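Peptide methionine sulfoxide reductase msrA/msrB (Neisseria meningitidis, PDB 3BQG) probably catalyses, as a methionine sulfoxide reductase A domain, the thiol-dependent reduction of methionine sulfoxide in peptides and proteins to methionine. Local coordinates at residues 143-146 with 147-151; 40-43 with 44-47; 91-94 with 95-98. The protein carries 1 engineered substitution. One frame throughout, in Å; residues are numbered along the deposited sequence.

Interaction 1 of 3, residues 143-146 with 147-151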
loop_
_atom_site.group_PDB
_atom_site.type_symbol
_atom_site.label_atom_id
_atom_site.label_comp_id
_atom_site.label_asym_id
_atom_site.label_seq_id
_atom_site.Cartn_x
_atom_site.Cartn_y
_atom_site.Cartn_z
ATOM N N GLN A 143 5.799 -8.708 9.742
ATOM C CA GLN A 143 4.387 -8.478 10.062
ATOM C C GLN A 143 4.265 -7.780 11.420
ATOM O O GLN A 143 4.934 -8.170 12.380
ATOM C CB GLN A 143 3.623 -9.805 10.106
ATOM C CG GLN A 143 3.766 -10.678 8.864
ATOM C CD GLN A 143 3.321 -9.974 7.592
ATOM O OE1 GLN A 143 2.491 -9.068 7.632
ATOM N NE2 GLN A 143 3.863 -10.402 6.455
ATOM N N ASP A 144 3.405 -6.764 11.501
ATOM C CA ASP A 144 3.214 -6.005 12.740
ATOM C C ASP A 144 4.555 -5.493 13.246
ATOM O O ASP A 144 4.780 -5.403 14.453
ATOM C CB ASP A 144 2.584 -6.879 13.831
ATOM C CG ASP A 144 1.245 -7.448 13.425
ATOM O OD1 ASP A 144 0.396 -6.683 12.923
ATOM O OD2 ASP A 144 1.037 -8.664 13.620
ATOM N N TYR A 145 5.440 -5.154 12.317
ATOM C CA TYR A 145 6.775 -4.683 12.659
ATOM C C TYR A 145 6.842 -3.565 13.689
ATOM O O TYR A 145 7.560 -3.684 14.680
ATOM C CB TYR A 145 7.512 -4.228 11.400
ATOM C CG TYR A 145 8.962 -3.892 11.647
ATOM C CD1 TYR A 145 9.930 -4.893 11.683
ATOM C CD2 TYR A 145 9.366 -2.577 11.865
ATOM C CE1 TYR A 145 11.265 -4.595 11.926
ATOM C CE2 TYR A 145 10.697 -2.265 12.111
ATOM C CZ TYR A 145 11.643 -3.279 12.139
ATOM O OH TYR A 145 12.966 -2.981 12.371
ATOM N N LEU A 146 6.111 -2.477 13.455
ATOM C CA LEU A 146 6.135 -1.334 14.366
ATOM C C LEU A 146 5.440 -1.592 15.697
ATOM O O LEU A 146 5.631 -0.846 16.658
ATOM C CB LEU A 146 5.537 -0.097 13.684
ATOM C CG LEU A 146 6.364 0.430 12.502
ATOM C CD1 LEU A 146 5.694 1.652 11.894
ATOM C CD2 LEU A 146 7.774 0.766 12.972
ATOM N N ILE A 147 4.629 -2.641 15.755
ATOM C CA ILE A 147 3.948 -2.988 16.996
ATOM C C ILE A 147 4.950 -3.746 17.859
ATOM O O ILE A 147 4.947 -3.632 19.083
ATOM C CB ILE A 147 2.702 -3.869 16.729
ATOM C CG1 ILE A 147 1.552 -2.990 16.237
ATOM C CG2 ILE A 147 2.296 -4.615 17.995
ATOM C CD1 ILE A 147 0.275 -3.749 15.914
ATOM N N LYS A 148 5.813 -4.512 17.198
ATOM C CA LYS A 148 6.843 -5.295 17.871
ATOM C C LYS A 148 8.061 -4.422 18.170
ATOM O O LYS A 148 8.789 -4.672 19.131
ATOM C CB LYS A 148 7.263 -6.475 16.989
ATOM C CG LYS A 148 6.117 -7.385 16.576
ATOM C CD LYS A 148 6.556 -8.446 15.569
ATOM C CE LYS A 148 5.389 -9.354 15.196
ATOM N NZ LYS A 148 5.750 -10.386 14.181
ATOM N N ASN A 149 8.282 -3.407 17.336
ATOM C CA ASN A 149 9.411 -2.492 17.500
ATOM C C ASN A 149 8.893 -1.053 17.454
ATOM O O ASN A 149 9.064 -0.356 16.455
ATOM C CB ASN A 149 10.436 -2.699 16.377
ATOM C CG ASN A 149 10.815 -4.161 16.184
ATOM O OD1 ASN A 149 10.040 -4.954 15.641
ATOM N ND2 ASN A 149 12.012 -4.524 16.628
ATOM N N PRO A 150 8.257 -0.588 18.545
ATOM C CA PRO A 150 7.697 0.765 18.652
ATOM C C PRO A 150 8.638 1.878 18.207
ATOM O O PRO A 150 8.192 2.951 17.806
ATOM C CB PRO A 150 7.340 0.871 20.132
ATOM C CG PRO A 150 6.990 -0.531 20.485
ATOM C CD PRO A 150 8.096 -1.311 19.818
ATOM N N ASN A 151 9.938 1.618 18.293
ATOM C CA ASN A 151 10.955 2.592 17.904
ATOM C C ASN A 151 11.473 2.360 16.489
ATOM O O ASN A 151 12.432 3.001 16.055
ATOM C CB ASN A 151 12.124 2.544 18.891
ATOM C CG ASN A 151 11.839 3.309 20.169
ATOM O OD1 ASN A 151 12.096 2.821 21.272
ATOM N ND2 ASN A 151 11.316 4.524 20.024
#
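K148 lays its side chain back over the carbonyl groups of Q143 and D144, at the start of the short helix 145-148. CB sits near the oxygens of Y145 and D144. Because CG stands anti to the carbonyl carbon of its own residue (chi1 -56°), it turns back toward the preceding turn and meets D144 O at 3.2 Å. From there the chain is extended: CD passes alongside Q143 O, and CE comes within 3.1 Å of Q143 O while also lying 4.0 Å from D144 CB. At the tip, NZ gives Q143 O a weak hydrogen bond of 3.0 Å, but its stronger partner is E140, with which it forms a salt bridge. The backbone sets this course, since K148 N donates to D144 O at 3.1 Å. One residue on, N149 N reaches Y145 O at 2.8 Å, and there the chain leaves helical geometry. The N149 amide stacks over one face of the Y145 ring, the two planes 16° apart, and the ring also stacks with W14. L146 faces helix 14-21 through A18. The lysine thus contributes both methylene contacts and charge: its ammonium is held chiefly by the E140 carboxylate, with the Q143 carbonyl as a weak, secondary partner at the helix entrance.

Interaction 2 of 3, residues 40-43 with 44-47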
loop_
_atom_site.group_PDB
_atom_site.type_symbol
_atom_site.label_atom_id
_atom_site.label_comp_id
_atom_site.label_asym_id
_atom_site.label_seq_id
_atom_site.Cartn_x
_atom_site.Cartn_y
_atom_site.Cartn_z
ATOM N N ASN A 40 7.611 -16.485 -4.716
ATOM C CA ASN A 40 8.115 -16.692 -3.364
ATOM C C ASN A 40 9.443 -16.011 -3.028
ATOM O O ASN A 40 10.361 -16.653 -2.523
ATOM C CB ASN A 40 8.246 -18.194 -3.106
ATOM C CG ASN A 40 6.942 -18.931 -3.311
ATOM O OD1 ASN A 40 5.949 -18.657 -2.636
ATOM N ND2 ASN A 40 6.934 -19.873 -4.251
ATOM N N PRO A 41 9.566 -14.702 -3.293
ATOM C CA PRO A 41 10.842 -14.062 -2.963
ATOM C C PRO A 41 11.010 -13.830 -1.461
ATOM O O PRO A 41 10.031 -13.805 -0.707
ATOM C CB PRO A 41 10.768 -12.746 -3.730
ATOM C CG PRO A 41 9.311 -12.403 -3.611
ATOM C CD PRO A 41 8.641 -13.736 -3.916
ATOM N N SER A 42 12.260 -13.668 -1.036
ATOM C CA SER A 42 12.578 -13.393 0.358
ATOM C C SER A 42 12.867 -11.893 0.424
ATOM O O SER A 42 12.993 -11.235 -0.614
ATOM C CB SER A 42 13.828 -14.166 0.789
ATOM O OG SER A 42 14.968 -13.740 0.052
ATOM N N TYR A 43 12.969 -11.350 1.632
ATOM C CA TYR A 43 13.265 -9.934 1.777
ATOM C C TYR A 43 14.571 -9.625 1.043
ATOM O O TYR A 43 14.694 -8.601 0.364
ATOM C CB TYR A 43 13.414 -9.564 3.256
ATOM C CG TYR A 43 13.689 -8.093 3.469
ATOM C CD1 TYR A 43 12.698 -7.134 3.234
ATOM C CD2 TYR A 43 14.951 -7.654 3.861
ATOM C CE1 TYR A 43 12.962 -5.777 3.383
ATOM C CE2 TYR A 43 15.225 -6.303 4.011
ATOM C CZ TYR A 43 14.230 -5.369 3.769
ATOM O OH TYR A 43 14.522 -4.031 3.887
ATOM N N GLU A 44 15.543 -10.524 1.178
ATOM C CA GLU A 44 16.840 -10.352 0.531
ATOM C C GLU A 44 16.745 -10.444 -0.992
ATOM O O GLU A 44 17.497 -9.776 -1.702
ATOM C CB GLU A 44 17.839 -11.393 1.047
ATOM C CG GLU A 44 18.212 -11.256 2.517
ATOM C CD GLU A 44 17.038 -11.473 3.449
ATOM O OE1 GLU A 44 16.229 -12.389 3.182
ATOM O OE2 GLU A 44 16.933 -10.735 4.452
ATOM N N ASP A 45 15.835 -11.275 -1.496
ATOM C CA ASP A 45 15.665 -11.412 -2.943
ATOM C C ASP A 45 15.222 -10.083 -3.546
ATOM O O ASP A 45 15.771 -9.620 -4.551
ATOM C CB ASP A 45 14.609 -12.475 -3.282
ATOM C CG ASP A 45 15.124 -13.892 -3.119
ATOM O OD1 ASP A 45 16.329 -14.124 -3.365
ATOM O OD2 ASP A 45 14.320 -14.781 -2.764
ATOM N N VAL A 46 14.218 -9.479 -2.921
ATOM C CA VAL A 46 13.668 -8.210 -3.378
ATOM C C VAL A 46 14.643 -7.045 -3.216
ATOM O O VAL A 46 14.890 -6.291 -4.160
ATOM C CB VAL A 46 12.372 -7.864 -2.600
ATOM C CG1 VAL A 46 11.764 -6.564 -3.134
ATOM C CG2 VAL A 46 11.375 -9.015 -2.714
ATOM N N SER A 47 15.196 -6.910 -2.014
ATOM C CA SER A 47 16.113 -5.820 -1.697
ATOM C C SER A 47 17.477 -5.881 -2.363
ATOM O O SER A 47 18.050 -4.846 -2.708
ATOM C CB SER A 47 16.328 -5.742 -0.179
ATOM O OG SER A 47 15.102 -5.695 0.529
#
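With chi1 at 63°, S42 holds OG between its backbone N and carbonyl carbon, while D45 swings CG to the side of its own N (chi1 -77°); together these turns bring each side chain to the other's backbone amide. D45 N donates to S42 OG at 3.0 Å, and S42 N donates to D45 OD2 at 2.9 Å, approaching the anti side of the carboxylate and somewhat out of its plane. This reciprocal pair is a capping box, with S42 as the N-cap of helix 43-48. The first helical bond follows beside it, V46 N to S42 O at 3.1 Å. Ahead of the box, P41 CB packs against V46 CG2 at 3.9 Å, and both side chains rest on Y33 of strand 26-34.

Farther along, S47 OG lies over the centre of the Y43 ring, 3.4 Å from CZ, and donates to Y43 O at 2.9 Å from above the carbonyl plane. That oxygen is gripped twice, for S47 N also bonds to it, at 3.0 Å. E44, bent at chi2, brings OE2 to the edge of the tyrosine ring, in its plane beside CD2.

The second oxygen of D45, OD1, makes a salt bridge to R49. A single aspartate therefore serves both the start of the helix and R49, just beyond its end, and its negative charge would be expected to suit the helix N-terminus, where the first backbone amides and the helix dipole would present a partial positive potential.

Interaction 3 of 3, residues 91-94 with 95-98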
loop_
_atom_site.group_PDB
_atom_site.type_symbol
_atom_site.label_atom_id
_atom_site.label_comp_id
_atom_site.label_asym_id
_atom_site.label_seq_id
_atom_site.Cartn_x
_atom_site.Cartn_y
_atom_site.Cartn_z
ATOM N N THR A 91 14.681 4.598 -1.664
ATOM C CA THR A 91 14.733 4.663 -3.123
ATOM C C THR A 91 14.854 3.283 -3.771
ATOM O O THR A 91 15.558 2.413 -3.265
ATOM C CB THR A 91 15.931 5.526 -3.584
ATOM O OG1 THR A 91 15.831 6.832 -3.005
ATOM C CG2 THR A 91 15.950 5.654 -5.107
ATOM N N GLY A 92 14.170 3.087 -4.894
ATOM C CA GLY A 92 14.230 1.807 -5.584
ATOM C C GLY A 92 12.859 1.363 -6.056
ATOM O O GLY A 92 11.848 1.811 -5.514
ATOM N N THR A 93 12.805 0.486 -7.055
ATOM C CA THR A 93 11.516 0.027 -7.557
ATOM C C THR A 93 10.687 -0.682 -6.491
ATOM O O THR A 93 9.476 -0.799 -6.637
ATOM C CB THR A 93 11.662 -0.934 -8.769
ATOM O OG1 THR A 93 12.489 -2.046 -8.406
ATOM C CG2 THR A 93 12.266 -0.210 -9.957
ATOM N N GLN A 94 11.323 -1.160 -5.422
ATOM C CA GLN A 94 10.576 -1.859 -4.380
ATOM C C GLN A 94 9.757 -0.904 -3.510
ATOM O O GLN A 94 8.940 -1.344 -2.697
ATOM C CB GLN A 94 11.517 -2.704 -3.511
ATOM C CG GLN A 94 12.197 -1.981 -2.362
ATOM C CD GLN A 94 13.353 -2.789 -1.783
ATOM O OE1 GLN A 94 14.447 -2.813 -2.351
ATOM N NE2 GLN A 94 13.111 -3.465 -0.655
ATOM N N TYR A 95 9.975 0.400 -3.695
ATOM C CA TYR A 95 9.255 1.428 -2.949
ATOM C C TYR A 95 8.343 2.235 -3.881
ATOM O O TYR A 95 7.850 3.300 -3.500
ATOM C CB TYR A 95 10.241 2.380 -2.249
ATOM C CG TYR A 95 11.191 1.683 -1.293
ATOM C CD1 TYR A 95 10.711 1.024 -0.164
ATOM C CD2 TYR A 95 12.565 1.653 -1.538
ATOM C CE1 TYR A 95 11.572 0.350 0.695
ATOM C CE2 TYR A 95 13.439 0.980 -0.683
ATOM C CZ TYR A 95 12.932 0.330 0.428
ATOM O OH TYR A 95 13.780 -0.359 1.261
ATOM N N ARG A 96 8.125 1.732 -5.096
ATOM C CA ARG A 96 7.269 2.417 -6.064
ATOM C C ARG A 96 5.833 2.442 -5.553
ATOM O O ARG A 96 5.433 1.559 -4.793
ATOM C CB ARG A 96 7.330 1.713 -7.434
ATOM C CG ARG A 96 6.692 0.314 -7.512
ATOM C CD ARG A 96 6.821 -0.235 -8.935
ATOM N NE ARG A 96 6.254 -1.571 -9.137
ATOM C CZ ARG A 96 6.887 -2.716 -8.872
ATOM N NH1 ARG A 96 8.122 -2.712 -8.386
ATOM N NH2 ARG A 96 6.285 -3.874 -9.113
ATOM N N SER A 97 5.062 3.451 -5.954
ATOM C CA SER A 97 3.671 3.538 -5.513
ATOM C C SER A 97 2.748 2.825 -6.494
ATOM O O SER A 97 2.984 2.815 -7.702
ATOM C CB SER A 97 3.226 5.002 -5.367
ATOM O OG SER A 97 3.289 5.696 -6.606
ATOM N N GLY A 98 1.698 2.215 -5.962
ATOM C CA GLY A 98 0.761 1.529 -6.823
ATOM C C GLY A 98 -0.421 0.937 -6.092
ATOM O O GLY A 98 -0.369 0.700 -4.882
#
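The side chains of Q94 and Y95 extend together in one direction, the glutamine laid flat over one face of the neighbouring tyrosine ring. Its CG stands above the ring centre, 3.6 Å from the centroid and 9° off the ring normal, which makes a CH-pi contact. Beyond CG the extended chain carries CD along the ring to 3.8 Å from Y95 CZ, and the turn about the CG-CD bond lays the amide about 10° from the ring plane. The end of the glutamine is fixed from outside, since NE2 donates to E55 on strand 54-62 and also bonds S47. At its edge the same ring is met by backbone: T91 O lies 3.5 Å from Y95 CD2, and G92 N lies in the ring plane.

R96 is set quite differently. With CG between its backbone N and carbonyl carbon (chi1 69°), the extended side chain runs past T93 O, and NH1 bonds that oxygen at 2.9 Å. R96 N reaches the same atom at 3.3 Å from the opposite face of the carbonyl plane, so T93 O is clasped between the amide and the guanidinium. Y95 N to G92 O, at 3.0 Å, adds a second i to i+3 bond to this 3-10-like turn, which leads into strand 97-101.

The arginine spends its charge on several oxygens at once: T93 O in the turn, G52 O in the loop before strand 54-62, and E128, its salt-bridge partner at the start of strand 128-131. The CH-pi contact and the stacked amide probably help to keep the tyrosine ring in place.

All three are local contacts at the ends of short helices or turns, yet they sit differently. Interaction 1 is on the surface, against helix 14-21; interaction 3 is also a surface contact but closest to the centre of the chain, leading into strand 97-101; interaction 2 is partly buried, with P41 and V46 covered. Interactions 2 and 3 touch: S47 OG and Q94 NE2 are 3.2 Å apart in a probable hydrogen bond, and V46 packs on Q94. Interaction 1 stands separate, its nearest atoms about 9 Å from interaction 2. Their chemistry diverges accordingly: a lysine reaching backward onto carbonyls, a reciprocal side-chain cap of a helix, and a ring-amide stack beside an arginine clasp.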